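PDB 2PX7: 2-C-methyl-D-erythritol 4-phosphate cytidylyltransferase from Thermus thermophilus HB8, which probably catalyses the transfer of a cytidylyl group from CTP to 2-C-methyl-D-erythritol 4-phosphate, a step of isoprenoid precursor synthesis that releases diphosphate. Local coordinates for residues 46-50 / 51-55; 91-94 / 95-99; 126-129 / 130-134; 173-176 / 177-181. All blocks are in the same frame, centred on the assembly; numbering follows the deposited sequence.

Contact 1 (46-50 / 51-55)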
loop_
_atom_site.group_PDB
_atom_site.type_symbol
_atom_site.label_atom_id
_atom_site.label_comp_id
_atom_site.label_asym_id
_atom_site.label_seq_id
_atom_site.Cartn_x
_atom_site.Cartn_y
_atom_site.Cartn_z
ATOM N N PHE A 46 -21.976 4.454 -5.286
ATOM C CA PHE A 46 -22.615 5.637 -4.705
ATOM C C PHE A 46 -22.049 6.034 -3.336
ATOM O O PHE A 46 -22.656 6.827 -2.619
ATOM C CB PHE A 46 -24.144 5.460 -4.630
ATOM C CG PHE A 46 -24.795 5.075 -5.952
ATOM C CD1 PHE A 46 -24.254 5.483 -7.173
ATOM C CD2 PHE A 46 -25.974 4.326 -5.964
ATOM C CE1 PHE A 46 -24.858 5.130 -8.379
ATOM C CE2 PHE A 46 -26.588 3.975 -7.172
ATOM C CZ PHE A 46 -26.023 4.379 -8.377
ATOM N N LEU A 47 -20.894 5.489 -2.967
ATOM C CA LEU A 47 -20.210 5.921 -1.741
ATOM C C LEU A 47 -19.621 7.318 -1.943
ATOM O O LEU A 47 -18.856 7.547 -2.887
ATOM C CB LEU A 47 -19.123 4.920 -1.324
ATOM C CG LEU A 47 -18.321 5.211 -0.044
ATOM C CD1 LEU A 47 -19.088 4.828 1.219
ATOM C CD2 LEU A 47 -16.981 4.493 -0.083
ATOM N N GLN A 48 -19.998 8.246 -1.065
ATOM C CA GLN A 48 -19.499 9.619 -1.114
ATOM C C GLN A 48 -18.072 9.713 -0.585
ATOM O O GLN A 48 -17.749 9.165 0.466
ATOM C CB GLN A 48 -20.405 10.573 -0.314
ATOM C CG GLN A 48 -21.584 11.143 -1.096
ATOM C CD GLN A 48 -21.234 12.379 -1.907
ATOM O OE1 GLN A 48 -20.396 13.190 -1.507
ATOM N NE2 GLN A 48 -21.888 12.536 -3.053
ATOM N N VAL A 49 -17.235 10.421 -1.331
ATOM C CA VAL A 49 -15.869 10.710 -0.926
ATOM C C VAL A 49 -15.630 12.174 -1.274
ATOM O O VAL A 49 -15.400 12.518 -2.440
ATOM C CB VAL A 49 -14.823 9.791 -1.656
ATOM C CG1 VAL A 49 -13.402 10.114 -1.212
ATOM C CG2 VAL A 49 -15.120 8.308 -1.421
ATOM N N GLY A 50 -15.740 13.032 -0.260
ATOM C CA GLY A 50 -15.433 14.463 -0.373
ATOM C C GLY A 50 -16.161 15.270 -1.437
ATOM O O GLY A 50 -15.531 16.032 -2.191
ATOM N N GLY A 51 -17.481 15.121 -1.506
ATOM C CA GLY A 51 -18.271 15.916 -2.451
ATOM C C GLY A 51 -18.334 15.392 -3.881
ATOM O O GLY A 51 -18.583 16.159 -4.829
ATOM N N ARG A 52 -18.088 14.088 -4.028
ATOM C CA ARG A 52 -18.306 13.340 -5.268
ATOM C C ARG A 52 -18.460 11.879 -4.867
ATOM O O ARG A 52 -17.757 11.409 -3.966
ATOM C CB ARG A 52 -17.116 13.477 -6.219
ATOM C CG ARG A 52 -17.199 14.607 -7.212
ATOM C CD ARG A 52 -15.869 14.800 -7.885
ATOM N NE ARG A 52 -15.994 15.588 -9.103
ATOM C CZ ARG A 52 -15.021 15.763 -9.993
ATOM N NH1 ARG A 52 -13.833 15.199 -9.808
ATOM N NH2 ARG A 52 -15.237 16.498 -11.077
ATOM N N THR A 53 -19.382 11.158 -5.503
ATOM C CA THR A 53 -19.461 9.708 -5.296
ATOM C C THR A 53 -18.266 9.064 -6.002
ATOM O O THR A 53 -17.626 9.689 -6.846
ATOM C CB THR A 53 -20.768 9.083 -5.823
ATOM O OG1 THR A 53 -20.810 9.210 -7.242
ATOM C CG2 THR A 53 -22.014 9.752 -5.196
ATOM N N LEU A 54 -17.958 7.822 -5.646
ATOM C CA LEU A 54 -16.906 7.067 -6.337
ATOM C C LEU A 54 -17.133 7.069 -7.845
ATOM O O LEU A 54 -16.216 7.344 -8.621
ATOM C CB LEU A 54 -16.821 5.642 -5.782
ATOM C CG LEU A 54 -16.161 5.521 -4.404
ATOM C CD1 LEU A 54 -16.082 4.071 -3.956
ATOM C CD2 LEU A 54 -14.769 6.146 -4.437
ATOM N N LEU A 55 -18.377 6.813 -8.253
ATOM C CA LEU A 55 -18.731 6.812 -9.673
ATOM C C LEU A 55 -18.370 8.134 -10.339
ATOM O O LEU A 55 -17.769 8.155 -11.414
ATOM C CB LEU A 55 -20.222 6.459 -9.881
ATOM C CG LEU A 55 -20.719 6.515 -11.336
ATOM C CD1 LEU A 55 -20.034 5.447 -12.184
ATOM C CD2 LEU A 55 -22.241 6.385 -11.415
#

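Contact 2 (91-94 / 95-99)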
loop_
_atom_site.group_PDB
_atom_site.type_symbol
_atom_site.label_atom_id
_atom_site.label_comp_id
_atom_site.label_asym_id
_atom_site.label_seq_id
_atom_site.Cartn_x
_atom_site.Cartn_y
_atom_site.Cartn_z
ATOM N N ALA A 91 -23.137 -11.077 -10.380
ATOM C CA ALA A 91 -22.833 -11.322 -8.966
ATOM C C ALA A 91 -21.363 -11.063 -8.639
ATOM O O ALA A 91 -21.026 -10.759 -7.492
ATOM C CB ALA A 91 -23.215 -12.749 -8.583
ATOM N N THR A 92 -20.496 -11.185 -9.649
ATOM C CA THR A 92 -19.059 -10.950 -9.473
ATOM C C THR A 92 -18.569 -9.864 -10.424
ATOM O O THR A 92 -19.167 -9.649 -11.476
ATOM C CB THR A 92 -18.239 -12.239 -9.719
ATOM O OG1 THR A 92 -18.470 -12.716 -11.050
ATOM C CG2 THR A 92 -18.620 -13.339 -8.705
ATOM N N ARG A 93 -17.490 -9.180 -10.039
ATOM C CA ARG A 93 -16.824 -8.180 -10.866
ATOM C C ARG A 93 -16.541 -8.757 -12.249
ATOM O O ARG A 93 -16.825 -8.128 -13.256
ATOM C CB ARG A 93 -15.532 -7.693 -10.182
ATOM C CG ARG A 93 -14.718 -6.628 -10.941
ATOM C CD ARG A 93 -13.245 -6.622 -10.421
ATOM N NE ARG A 93 -12.389 -5.560 -10.978
ATOM C CZ ARG A 93 -11.715 -5.636 -12.137
ATOM N NH1 ARG A 93 -11.811 -6.724 -12.906
ATOM N NH2 ARG A 93 -10.948 -4.627 -12.540
ATOM N N GLN A 94 -16.028 -9.984 -12.292
ATOM C CA GLN A 94 -15.699 -10.638 -13.544
ATOM C C GLN A 94 -16.896 -10.776 -14.473
ATOM O O GLN A 94 -16.767 -10.554 -15.675
ATOM C CB GLN A 94 -15.089 -12.008 -13.276
ATOM C CG GLN A 94 -14.580 -12.690 -14.537
ATOM C CD GLN A 94 -13.795 -13.953 -14.248
ATOM O OE1 GLN A 94 -12.996 -13.996 -13.315
ATOM N NE2 GLN A 94 -13.999 -14.974 -15.055
ATOM N N ALA A 95 -18.040 -11.186 -13.912
ATOM C CA ALA A 95 -19.297 -11.294 -14.668
ATOM C C ALA A 95 -19.737 -9.923 -15.165
ATOM O O ALA A 95 -20.210 -9.796 -16.282
ATOM C CB ALA A 95 -20.399 -11.931 -13.805
ATOM N N SER A 96 -19.565 -8.894 -14.337
ATOM C CA SER A 96 -19.896 -7.536 -14.772
ATOM C C SER A 96 -19.010 -7.101 -15.926
ATOM O O SER A 96 -19.521 -6.529 -16.896
ATOM C CB SER A 96 -19.825 -6.535 -13.625
ATOM O OG SER A 96 -20.759 -6.875 -12.615
ATOM N N VAL A 97 -17.700 -7.381 -15.838
ATOM C CA VAL A 97 -16.778 -7.075 -16.955
ATOM C C VAL A 97 -17.211 -7.737 -18.268
ATOM O O VAL A 97 -17.203 -7.094 -19.321
ATOM C CB VAL A 97 -15.299 -7.479 -16.670
ATOM C CG1 VAL A 97 -14.456 -7.378 -17.956
ATOM C CG2 VAL A 97 -14.688 -6.625 -15.556
ATOM N N ALA A 98 -17.555 -9.025 -18.217
ATOM C CA ALA A 98 -18.022 -9.750 -19.419
ATOM C C ALA A 98 -19.262 -9.085 -20.058
ATOM O O ALA A 98 -19.383 -8.980 -21.283
ATOM C CB ALA A 98 -18.316 -11.236 -19.075
ATOM N N ARG A 99 -20.174 -8.628 -19.211
ATOM C CA ARG A 99 -21.375 -7.933 -19.671
ATOM C C ARG A 99 -21.040 -6.634 -20.360
ATOM O O ARG A 99 -21.490 -6.384 -21.481
ATOM C CB ARG A 99 -22.333 -7.700 -18.509
ATOM C CG ARG A 99 -22.927 -9.015 -17.982
ATOM C CD ARG A 99 -23.918 -8.713 -16.884
ATOM N NE ARG A 99 -24.388 -9.911 -16.200
ATOM C CZ ARG A 99 -25.541 -9.985 -15.535
ATOM N NH1 ARG A 99 -26.357 -8.928 -15.484
ATOM N NH2 ARG A 99 -25.883 -11.121 -14.921
#

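Contact 3 (126-129 / 130-134)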
loop_
_atom_site.group_PDB
_atom_site.type_symbol
_atom_site.label_atom_id
_atom_site.label_comp_id
_atom_site.label_asym_id
_atom_site.label_seq_id
_atom_site.Cartn_x
_atom_site.Cartn_y
_atom_site.Cartn_z
ATOM N N ARG A 126 -0.525 6.391 -19.580
ATOM C CA ARG A 126 0.541 5.400 -19.492
ATOM C C ARG A 126 -0.004 3.969 -19.709
ATOM O O ARG A 126 0.589 3.176 -20.426
ATOM C CB ARG A 126 1.260 5.542 -18.139
ATOM C CG ARG A 126 2.460 4.605 -17.876
ATOM C CD ARG A 126 2.949 4.748 -16.402
ATOM N NE ARG A 126 3.033 6.156 -16.056
ATOM C CZ ARG A 126 2.697 6.713 -14.892
ATOM N NH1 ARG A 126 2.254 6.003 -13.864
ATOM N NH2 ARG A 126 2.815 8.025 -14.765
ATOM N N VAL A 127 -1.147 3.656 -19.105
ATOM C CA VAL A 127 -1.757 2.339 -19.281
ATOM C C VAL A 127 -2.209 2.188 -20.732
ATOM O O VAL A 127 -1.858 1.207 -21.394
ATOM C CB VAL A 127 -2.933 2.097 -18.299
ATOM C CG1 VAL A 127 -3.655 0.769 -18.649
ATOM C CG2 VAL A 127 -2.421 2.079 -16.869
ATOM N N LEU A 128 -2.951 3.178 -21.223
ATOM C CA LEU A 128 -3.440 3.177 -22.600
ATOM C C LEU A 128 -2.320 3.059 -23.641
ATOM O O LEU A 128 -2.385 2.218 -24.545
ATOM C CB LEU A 128 -4.292 4.426 -22.867
ATOM C CG LEU A 128 -5.005 4.510 -24.222
ATOM C CD1 LEU A 128 -6.229 3.644 -24.234
ATOM C CD2 LEU A 128 -5.402 5.941 -24.543
ATOM N N GLU A 129 -1.309 3.921 -23.515
ATOM C CA GLU A 129 -0.139 3.914 -24.394
ATOM C C GLU A 129 0.485 2.525 -24.511
ATOM O O GLU A 129 0.738 2.055 -25.622
ATOM C CB GLU A 129 0.913 4.918 -23.890
ATOM C CG GLU A 129 1.962 5.327 -24.932
ATOM C CD GLU A 129 3.121 4.357 -25.038
ATOM O OE1 GLU A 129 3.534 3.777 -24.000
ATOM O OE2 GLU A 129 3.631 4.180 -26.170
ATOM N N ALA A 130 0.732 1.869 -23.372
ATOM C CA ALA A 130 1.309 0.521 -23.381
ATOM C C ALA A 130 0.329 -0.523 -23.928
ATOM O O ALA A 130 0.730 -1.470 -24.609
ATOM C CB ALA A 130 1.807 0.133 -21.988
ATOM N N ALA A 131 -0.960 -0.346 -23.657
ATOM C CA ALA A 131 -1.978 -1.283 -24.170
ATOM C C ALA A 131 -2.079 -1.207 -25.706
ATOM O O ALA A 131 -2.237 -2.235 -26.365
ATOM C CB ALA A 131 -3.337 -1.030 -23.526
ATOM N N GLN A 132 -1.957 0.006 -26.258
ATOM C CA GLN A 132 -1.976 0.231 -27.722
ATOM C C GLN A 132 -0.892 -0.544 -28.456
ATOM O O GLN A 132 -1.098 -0.997 -29.583
ATOM C CB GLN A 132 -1.841 1.728 -28.054
ATOM C CG GLN A 132 -3.076 2.549 -27.706
ATOM C CD GLN A 132 -2.842 4.065 -27.704
ATOM O OE1 GLN A 132 -1.711 4.545 -27.553
ATOM N NE2 GLN A 132 -3.927 4.823 -27.837
ATOM N N ARG A 133 0.260 -0.694 -27.809
ATOM C CA ARG A 133 1.406 -1.350 -28.418
ATOM C C ARG A 133 1.403 -2.837 -28.119
ATOM O O ARG A 133 1.670 -3.659 -28.999
ATOM C CB ARG A 133 2.716 -0.739 -27.880
ATOM C CG ARG A 133 3.036 0.682 -28.392
ATOM C CD ARG A 133 4.243 1.336 -27.646
ATOM N NE ARG A 133 4.953 0.404 -26.771
ATOM C CZ ARG A 133 5.100 0.555 -25.455
ATOM N NH1 ARG A 133 4.616 1.623 -24.829
ATOM N NH2 ARG A 133 5.747 -0.371 -24.755
ATOM N N SER A 134 1.100 -3.177 -26.873
ATOM C CA SER A 134 1.340 -4.523 -26.370
ATOM C C SER A 134 0.080 -5.387 -26.336
ATOM O O SER A 134 0.175 -6.612 -26.264
ATOM C CB SER A 134 1.953 -4.468 -24.972
ATOM O OG SER A 134 0.942 -4.159 -24.016
#

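Contact 4 (173-176 / 177-181)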
loop_
_atom_site.group_PDB
_atom_site.type_symbol
_atom_site.label_atom_id
_atom_site.label_comp_id
_atom_site.label_asym_id
_atom_site.label_seq_id
_atom_site.Cartn_x
_atom_site.Cartn_y
_atom_site.Cartn_z
ATOM N N PHE A 173 -6.347 -3.381 -22.626
ATOM C CA PHE A 173 -6.266 -4.558 -23.498
ATOM C C PHE A 173 -6.787 -4.206 -24.874
ATOM O O PHE A 173 -7.629 -3.305 -24.996
ATOM C CB PHE A 173 -7.114 -5.720 -22.927
ATOM C CG PHE A 173 -6.749 -6.111 -21.511
ATOM C CD1 PHE A 173 -5.683 -6.967 -21.265
ATOM C CD2 PHE A 173 -7.477 -5.631 -20.440
ATOM C CE1 PHE A 173 -5.320 -7.321 -19.946
ATOM C CE2 PHE A 173 -7.139 -5.969 -19.125
ATOM C CZ PHE A 173 -6.041 -6.812 -18.881
ATOM N N PHE A 174 -6.306 -4.911 -25.900
ATOM C CA PHE A 174 -7.093 -5.016 -27.139
ATOM C C PHE A 174 -8.435 -5.651 -26.750
ATOM O O PHE A 174 -8.473 -6.677 -26.070
ATOM C CB PHE A 174 -6.393 -5.886 -28.197
ATOM C CG PHE A 174 -5.039 -5.359 -28.648
ATOM C CD1 PHE A 174 -4.760 -3.982 -28.653
ATOM C CD2 PHE A 174 -4.057 -6.235 -29.106
ATOM C CE1 PHE A 174 -3.522 -3.507 -29.089
ATOM C CE2 PHE A 174 -2.799 -5.764 -29.528
ATOM C CZ PHE A 174 -2.544 -4.405 -29.528
ATOM N N THR A 175 -9.538 -5.034 -27.165
ATOM C CA THR A 175 -10.898 -5.536 -26.862
ATOM C C THR A 175 -11.087 -6.989 -27.315
ATOM O O THR A 175 -11.620 -7.814 -26.569
ATOM C CB THR A 175 -11.950 -4.633 -27.525
ATOM O OG1 THR A 175 -11.632 -3.269 -27.216
ATOM C CG2 THR A 175 -13.361 -4.957 -27.027
ATOM N N ALA A 176 -10.619 -7.291 -28.515
ATOM C CA ALA A 176 -10.689 -8.645 -29.084
ATOM C C ALA A 176 -9.938 -9.683 -28.237
ATOM O O ALA A 176 -10.340 -10.845 -28.139
ATOM C CB ALA A 176 -10.123 -8.636 -30.485
ATOM N N LEU A 177 -8.828 -9.263 -27.639
ATOM C CA LEU A 177 -8.052 -10.167 -26.813
ATOM C C LEU A 177 -8.799 -10.456 -25.506
ATOM O O LEU A 177 -8.888 -11.602 -25.081
ATOM C CB LEU A 177 -6.659 -9.582 -26.543
ATOM C CG LEU A 177 -5.783 -10.337 -25.545
ATOM C CD1 LEU A 177 -5.398 -11.759 -26.059
ATOM C CD2 LEU A 177 -4.553 -9.506 -25.243
ATOM N N LEU A 178 -9.326 -9.412 -24.870
ATOM C CA LEU A 178 -10.083 -9.604 -23.635
ATOM C C LEU A 178 -11.360 -10.459 -23.850
ATOM O O LEU A 178 -11.741 -11.258 -22.991
ATOM C CB LEU A 178 -10.388 -8.253 -22.948
ATOM C CG LEU A 178 -10.908 -8.376 -21.501
ATOM C CD1 LEU A 178 -9.882 -9.132 -20.613
ATOM C CD2 LEU A 178 -11.255 -7.018 -20.893
ATOM N N ARG A 179 -12.006 -10.291 -25.000
ATOM C CA ARG A 179 -13.088 -11.200 -25.401
ATOM C C ARG A 179 -12.602 -12.657 -25.488
ATOM O O ARG A 179 -13.198 -13.515 -24.870
ATOM C CB ARG A 179 -13.815 -10.690 -26.662
ATOM C CG ARG A 179 -14.412 -9.285 -26.412
ATOM C CD ARG A 179 -15.754 -9.000 -27.077
ATOM N NE ARG A 179 -15.586 -8.163 -28.248
ATOM C CZ ARG A 179 -16.154 -6.972 -28.472
ATOM N NH1 ARG A 179 -17.003 -6.411 -27.630
ATOM N NH2 ARG A 179 -15.866 -6.347 -29.593
ATOM N N GLU A 180 -11.498 -12.926 -26.192
ATOM C CA GLU A 180 -10.929 -14.284 -26.199
ATOM C C GLU A 180 -10.671 -14.817 -24.794
ATOM O O GLU A 180 -10.947 -15.981 -24.506
ATOM C CB GLU A 180 -9.615 -14.366 -26.986
ATOM C CG GLU A 180 -9.728 -14.145 -28.480
ATOM C CD GLU A 180 -10.469 -15.271 -29.216
ATOM O OE1 GLU A 180 -10.462 -16.434 -28.749
ATOM O OE2 GLU A 180 -11.042 -14.982 -30.282
ATOM N N ALA A 181 -10.110 -13.965 -23.934
ATOM C CA ALA A 181 -9.807 -14.334 -22.553
ATOM C C ALA A 181 -11.071 -14.713 -21.766
ATOM O O ALA A 181 -11.100 -15.730 -21.061
ATOM C CB ALA A 181 -9.061 -13.199 -21.860
#

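Contact 1 (46-50 / 51-55)
Leu-54 reaches back across a tight turn to Leu-47 and Val-49. CB and CG lie beside the carbonyl oxygen of Leu-47, CG being 3.7 Å from Leu-47 O. At the fork the methyls part: CD1 runs alongside the Leu-47 side chain, 4.0 Å from Leu-47 CD2, while CD2 meets Val-49 CG2 at 3.7 Å. With CG anti to its own carbonyl carbon (chi1 -75°), the fork is turned to span both residues. Cutting this residue back to alanine is likely to leave Leu-47 CD2 and Val-49 CG2 without the two methyls that touch them and to open a gap beside Lys-44, a predicted transition-state stabiliser.

The backbone closes the hairpin-like turn. Leu-54 N donates to Leu-47 O, and Val-49 N to Arg-52 O at 2.9 Å (167° at the hydrogen); the return bond from Arg-52 N to Val-49 O is weak. Gly-51 lies at the bend, where a CB would clash with Gly-50 O. Across the Gln-48/Thr-53 bridge, Gln-48 NE2 comes 3.5 Å from Thr-53 CG2. Thr-53 N-caps helix 54-61, and Leu-224 of helix 221-231 packs on Leu-47 and Val-49. The chemistry is thus divided: backbone bonds set the turn, and branched apolar side chains fasten the first helical residue to it.

Contact 2 (91-94 / 95-99)
Thr-92 and Ala-95 make the capping bond that opens helix 93-103: Ala-95 N donates to Thr-92 OG1 at 3.3 Å, with 157° at the hydrogen. The threonine hydroxyl stands between its backbone N and carbonyl carbon (chi1 59°), which turns it to the first turn of the helix, and Ala-95 CB rests 3.5 Å from Thr-92 OG1.

Backbone bonds follow. Thr-92 O receives Ser-96 N at 3.0 Å, and a weak second bond from Ser-96 OG at 3.4 Å. Val-97 N to Arg-93 O is the shorter bond of the next turn, 2.8 Å, and Ala-98 N closes on Gln-94 O.

Side-chain packing is slight: Arg-93 extends beside Val-97, both pointing the same way, and the methyl Val-97 CG2 makes a van der Waals approach to the guanidinium, 3.9 Å from Arg-93 NH1.

The charged and amide ends bond beyond the helix. Arg-93 NH2 forms a salt bridge with Asp-113, and the amide of Gln-94 bonds to the backbone at Leu-190 and Ala-192. The chemistry therefore implies a helix start in which Thr-92 supplies acceptors to two N-H groups, OG1 to Ala-95 and O to Ser-96, while the Arg-93 side chain is carried to about 6 Å from that of Lys-217, predicted to position the substrate MEP.

Contact 3 (126-129 / 130-134)
Glu-129 and Arg-133, one helical turn apart, cross at a slant, and their flat ends are turned only 27° from each other. The carboxylate lies at the guanidinium edge, with Glu-129 CD in the guanidinium plane. Of the guanidinium nitrogens, NH1 is the one that meets the carboxylate: it forms a salt bridge with it and donates to Glu-129 OE2 at 3.1 Å, on the syn side and 21° out of the carboxylate plane. Both chains bend to meet. Glu-129 folds at chi2, and Arg-133 at chi3 (9°), a nearly eclipsed torsion that swings the guanidinium back so that NH1 faces the carboxylate. Arg-133 CD also lies 3.3 Å from Glu-129 OE2.

Gln-132 lies obliquely across Leu-128, its NE2 3.8 Å from Leu-128 CD2, while its CG presses on the carbonyl oxygen of Leu-128. That oxygen also takes the N-H of Gln-132 at 2.8 Å. Ala-131 N bonds to Val-127 O, and Ala-130 N to Arg-126 O.

Toward the sheet, Val-127 and Ala-130 pack on Val-209 of strand 207-210, and Leu-128 on Leu-108 of strand 108-111. Helix 121-134 is consequently amphipathic here: apolar residues are set against the strands, and the exposed i to i+4 ion pair, at the solvent side, links its last two turns by charge.

Contact 4 (173-176 / 177-181)
The chain leaves strand 165-174 at Phe-174 and turns at once into helix 175-188, Phe-174 O receiving Leu-178 N at 3.1 Å (167° at the hydrogen) and, more weakly, Leu-177 N. Arg-179 N to Thr-175 O and Glu-180 N to Ala-176 O continue the helical pattern.

Among the side chains, Phe-173 and Leu-178 meet with their axes slanted. Leu-178 CD1 lies over one face of the phenylalanine ring, 4.2 Å above its plane and displaced toward the rim, while Leu-178 CD2 is 4.0 Å from Phe-173 CD2. The side chain of Phe-174 meets Leu-177 through CB, Phe-174 CB to Leu-177 CB at 4.1 Å, and its ring leads away.

Thr-175 and Arg-179 run side by side. The threonine methyl is centred over one face of the guanidinium, Thr-175 CG2 being 3.7 Å from Arg-179 CZ. The torsions of both residues explain this: CG2 of the threonine stands opposite its backbone N, and the arginine chain bends at chi2 and chi3 (-103°), which folds the guanidinium back over the methyl. The threonine hydroxyl, on its other branch, bonds to Leu-106 O, and Arg-179 NH1 weakly to Leu-101 O.

The junction is packed between several elements. Phe-173 and Thr-175 lie on Val-109 of strand 108-111, and Leu-178 on Val-111 of the same strand; Leu-101 of helix 93-103 meets Thr-175 and Leu-178, and Val-199 of helix 195-201 meets Phe-173 and Leu-177.

Contacts 3 and 4 touch directly: Phe-174 CE1 of contact 4 packs 3.3 Å from Ala-131 O of contact 3, their centres about 14 Å apart. Contact 2 does not touch contact 4, although their nearest atoms come within about 4 Å; helix 93-103, which contact 2 begins, runs on to meet helix 175-188 of contact 4. Contact 1 stands apart, its centre about 29 Å from that of contact 3 and about 30 Å from that of contact 4, across the centre of the chain. Contacts 1 and 2, with centres about 22 Å apart, both approach the predicted substrate-positioning Lys-217: from its side chain that of Leu-54 is about 8 Å away and that of Arg-93 about 6 Å. Contacts 3 and 4 lie away from the annotated sites.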